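Local coordinates for L-amino acid deaminase (Proteus vulgaris, PDB 5I39), which probably oxidises L-amino acids as a membrane-bound, FAD-dependent deaminase of the D-amino acid oxidase-like flavoprotein family, at residues D185-T190 and R286-G291. Numbering follows the deposited sequence.
Sequences DPEVAT and REQADG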
ATOM      1  N   ASP A 185       3.165  -9.451  -2.154  1.00  7.70           N
ATOM      2  CA  ASP A 185       3.964  -9.402  -3.379  1.00  7.85           C
ATOM      3  C   ASP A 185       3.212  -8.608  -4.448  1.00  8.09           C
ATOM      4  O   ASP A 185       2.050  -8.911  -4.738  1.00  8.44           O
ATOM      5  CB  ASP A 185       4.260 -10.813  -3.897  1.00  8.20           C
ATOM      6  CG  ASP A 185       4.922 -11.712  -2.856  1.00  8.61           C
ATOM      7  OD1 ASP A 185       5.445 -11.214  -1.833  1.00  8.87           O
ATOM      8  OD2 ASP A 185       4.914 -12.944  -3.069  1.00  9.87           O
ATOM      9  N   PRO A 186       3.873  -7.614  -5.071  1.00  8.17           N
ATOM     10  CA  PRO A 186       3.160  -6.734  -6.002  1.00  8.50           C
ATOM     11  C   PRO A 186       2.727  -7.372  -7.322  1.00  8.69           C
ATOM     12  O   PRO A 186       1.889  -6.809  -8.017  1.00  9.33           O
ATOM     13  CB  PRO A 186       4.153  -5.598  -6.223  1.00  8.64           C
ATOM     14  CG  PRO A 186       5.482  -6.228  -6.018  1.00  8.52           C
ATOM     15  CD  PRO A 186       5.274  -7.192  -4.893  1.00  8.37           C
ATOM     16  N   GLU A 187       3.252  -8.550  -7.640  1.00  9.05           N
ATOM     17  CA  GLU A 187       2.809  -9.277  -8.821  1.00  9.69           C
ATOM     18  C   GLU A 187       1.452  -9.953  -8.616  1.00  9.54           C
ATOM     19  O   GLU A 187       0.862 -10.426  -9.587  1.00 10.58           O
ATOM     20  CB  GLU A 187       3.844 -10.324  -9.229  1.00 10.77           C
ATOM     21  CG  GLU A 187       5.208  -9.745  -9.592  1.00 11.85           C
ATOM     22  CD  GLU A 187       6.050  -9.321  -8.400  1.00 12.00           C
ATOM     23  OE1 GLU A 187       5.919  -9.925  -7.312  1.00 12.50           O
ATOM     24  OE2 GLU A 187       6.836  -8.365  -8.552  1.00 12.70           O
ATOM     25  N   VAL A 188       0.971 -10.008  -7.369  1.00  9.08           N
ATOM     26  CA  VAL A 188      -0.236 -10.767  -7.027  1.00  9.05           C
ATOM     27  C   VAL A 188      -1.290  -9.998  -6.223  1.00  8.56           C
ATOM     28  O   VAL A 188      -2.462 -10.035  -6.584  1.00  8.89           O
ATOM     29  CB  VAL A 188       0.124 -12.057  -6.248  1.00  9.39           C
ATOM     30  CG1 VAL A 188      -1.125 -12.869  -5.927  1.00  9.70           C
ATOM     31  CG2 VAL A 188       1.104 -12.911  -7.036  1.00  9.75           C
ATOM     32  N   ALA A 189      -0.897  -9.344  -5.131  1.00  8.34           N
ATOM     33  CA  ALA A 189      -1.860  -8.947  -4.091  1.00  8.17           C
ATOM     34  C   ALA A 189      -3.052  -8.133  -4.597  1.00  7.96           C
ATOM     35  O   ALA A 189      -4.199  -8.499  -4.355  1.00  7.97           O
ATOM     36  CB  ALA A 189      -1.154  -8.208  -2.968  1.00  8.25           C
ATOM     37  N   THR A 190      -2.788  -7.035  -5.292  1.00  7.80           N
ATOM     38  CA  THR A 190      -3.884  -6.160  -5.717  1.00  7.99           C
ATOM     39  C   THR A 190      -4.725  -6.819  -6.810  1.00  8.07           C
ATOM     40  O   THR A 190      -5.924  -6.567  -6.907  1.00  8.32           O
ATOM     41  CB  THR A 190      -3.367  -4.786  -6.157  1.00  7.92           C
ATOM     42  OG1 THR A 190      -2.568  -4.255  -5.100  1.00  8.04           O
ATOM     43  CG2 THR A 190      -4.518  -3.823  -6.441  1.00  8.33           C
ATOM     44  N   ARG A 286      13.384  -8.529   1.366  1.00  8.56           N
ATOM     45  CA  ARG A 286      12.145  -9.146   1.824  1.00  8.45           C
ATOM     46  C   ARG A 286      11.871 -10.384   0.987  1.00  8.52           C
ATOM     47  O   ARG A 286      11.751 -10.289  -0.236  1.00  8.89           O
ATOM     48  CB  ARG A 286      10.976  -8.173   1.679  1.00  8.59           C
ATOM     49  CG  ARG A 286       9.627  -8.790   2.014  1.00  8.52           C
ATOM     50  CD  ARG A 286       8.482  -7.870   1.672  1.00  8.46           C
ATOM     51  NE  ARG A 286       8.368  -7.605   0.240  1.00  8.53           N
ATOM     52  CZ  ARG A 286       7.807  -8.410  -0.660  1.00  8.39           C
ATOM     53  NH1 ARG A 286       7.306  -9.603  -0.330  1.00  8.39           N
ATOM     54  NH2 ARG A 286       7.765  -8.014  -1.915  1.00  8.74           N
ATOM     55  N   GLU A 287      11.737 -11.535   1.637  1.00  8.41           N
ATOM     56  CA  GLU A 287      11.381 -12.757   0.927  1.00  8.80           C
ATOM     57  C   GLU A 287       9.924 -12.709   0.479  1.00  8.65           C
ATOM     58  O   GLU A 287       9.030 -12.417   1.271  1.00  8.77           O
ATOM     59  CB  GLU A 287      11.602 -13.988   1.796  1.00  9.89           C
ATOM     60  CG  GLU A 287      11.533 -15.270   0.979  1.00 11.36           C
ATOM     61  CD  GLU A 287      11.662 -16.534   1.792  1.00 12.93           C
ATOM     62  OE1 GLU A 287      11.523 -16.484   3.029  1.00 13.70           O
ATOM     63  OE2 GLU A 287      11.885 -17.592   1.171  1.00 14.63           O
ATOM     64  N   GLN A 288       9.707 -13.009  -0.799  1.00  8.55           N
ATOM     65  CA  GLN A 288       8.370 -13.133  -1.369  1.00  8.53           C
ATOM     66  C   GLN A 288       7.800 -14.524  -1.106  1.00  9.04           C
ATOM     67  O   GLN A 288       8.510 -15.432  -0.676  1.00  9.37           O
ATOM     68  CB  GLN A 288       8.417 -12.869  -2.872  1.00  8.92           C
ATOM     69  CG  GLN A 288       8.911 -11.483  -3.236  1.00  9.33           C
ATOM     70  CD  GLN A 288       8.179 -10.921  -4.440  1.00  9.56           C
ATOM     71  OE1 GLN A 288       8.169 -11.511  -5.524  1.00 12.10           O
ATOM     72  NE2 GLN A 288       7.551  -9.800  -4.260  1.00  8.59           N
ATOM     73  N   ALA A 289       6.512 -14.695  -1.388  1.00  9.21           N
ATOM     74  CA  ALA A 289       5.818 -15.946  -1.083  1.00  9.92           C
ATOM     75  C   ALA A 289       6.352 -17.142  -1.872  1.00 10.52           C
ATOM     76  O   ALA A 289       6.213 -18.280  -1.428  1.00 12.25           O
ATOM     77  CB  ALA A 289       4.320 -15.788  -1.299  1.00 10.35           C
ATOM     78  N   ASP A 290       6.968 -16.874  -3.025  1.00 10.53           N
ATOM     79  CA  ASP A 290       7.580 -17.917  -3.858  1.00 11.51           C
ATOM     80  C   ASP A 290       9.085 -18.111  -3.640  1.00 11.68           C
ATOM     81  O   ASP A 290       9.715 -18.848  -4.388  1.00 12.96           O
ATOM     82  CB  ASP A 290       7.291 -17.641  -5.346  1.00 12.07           C
ATOM     83  CG  ASP A 290       7.970 -16.379  -5.871  1.00 12.18           C
ATOM     84  OD1 ASP A 290       8.559 -15.618  -5.072  1.00 11.59           O
ATOM     85  OD2 ASP A 290       7.901 -16.150  -7.095  1.00 13.40           O
ATOM     86  N   GLY A 291       9.664 -17.440  -2.645  1.00 10.86           N
ATOM     87  CA  GLY A 291      11.090 -17.574  -2.345  1.00 10.93           C
ATOM     88  C   GLY A 291      12.020 -16.653  -3.115  1.00 10.85           C
ATOM     89  O   GLY A 291      13.224 -16.683  -2.886  1.00 11.53           O
TER
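Asp-185 joins the two segments by dividing its carboxylate between a charged side chain and a backbone amide of 286-291. OD1 takes NH1 of Arg-286 at 2.9 Å, close to the guanidinium plane, in a salt bridge. OD2 turns its syn lone pair to the amide N of Ala-289, also 2.9 Å away, with a fairly straight N-H...O angle of 162°. A short acid suits this place: with CG beside its own backbone N (chi1 -55°), both oxygens face the other segment, and a further salt bridge from Arg-23 to OD2 helps fix the rotation of the group. The amide of Gln-288 stacks on this carboxylate, the two planes 27° apart, while the ring carbon CD of Pro-186 packs against the end of the same glutamine. Arg-286 is long enough to reach in from its strand; bent at chi3, it also gives NH1 to Ser-183 and NH2 to the carbonyl of Tyr-80. Around this buried knot the packing is close. Farther round the turn it thins: the small side chain of partly exposed Ala-289 brings CB 3.4 Å from OD2 of Asp-185, and Asp-290 is exposed, its OD1 hydrogen-bonded to Thr-292. Glu-187 borders Gln-288, but its carboxylate is paired with Arg-16 and Arg-23. The contact thus ties the loop leading into helix 189-199, where the carbonyl of Asp-185 accepts the amides of Val-188 and Ala-189, to the type I turn Gln-288 to Gly-291 of a beta-hairpin, strands 283-287 and 293-295, in the large mixed sheet beside the flavin; Arg-286 links it to FAD-binding Tyr-80, with Gly-81 alongside.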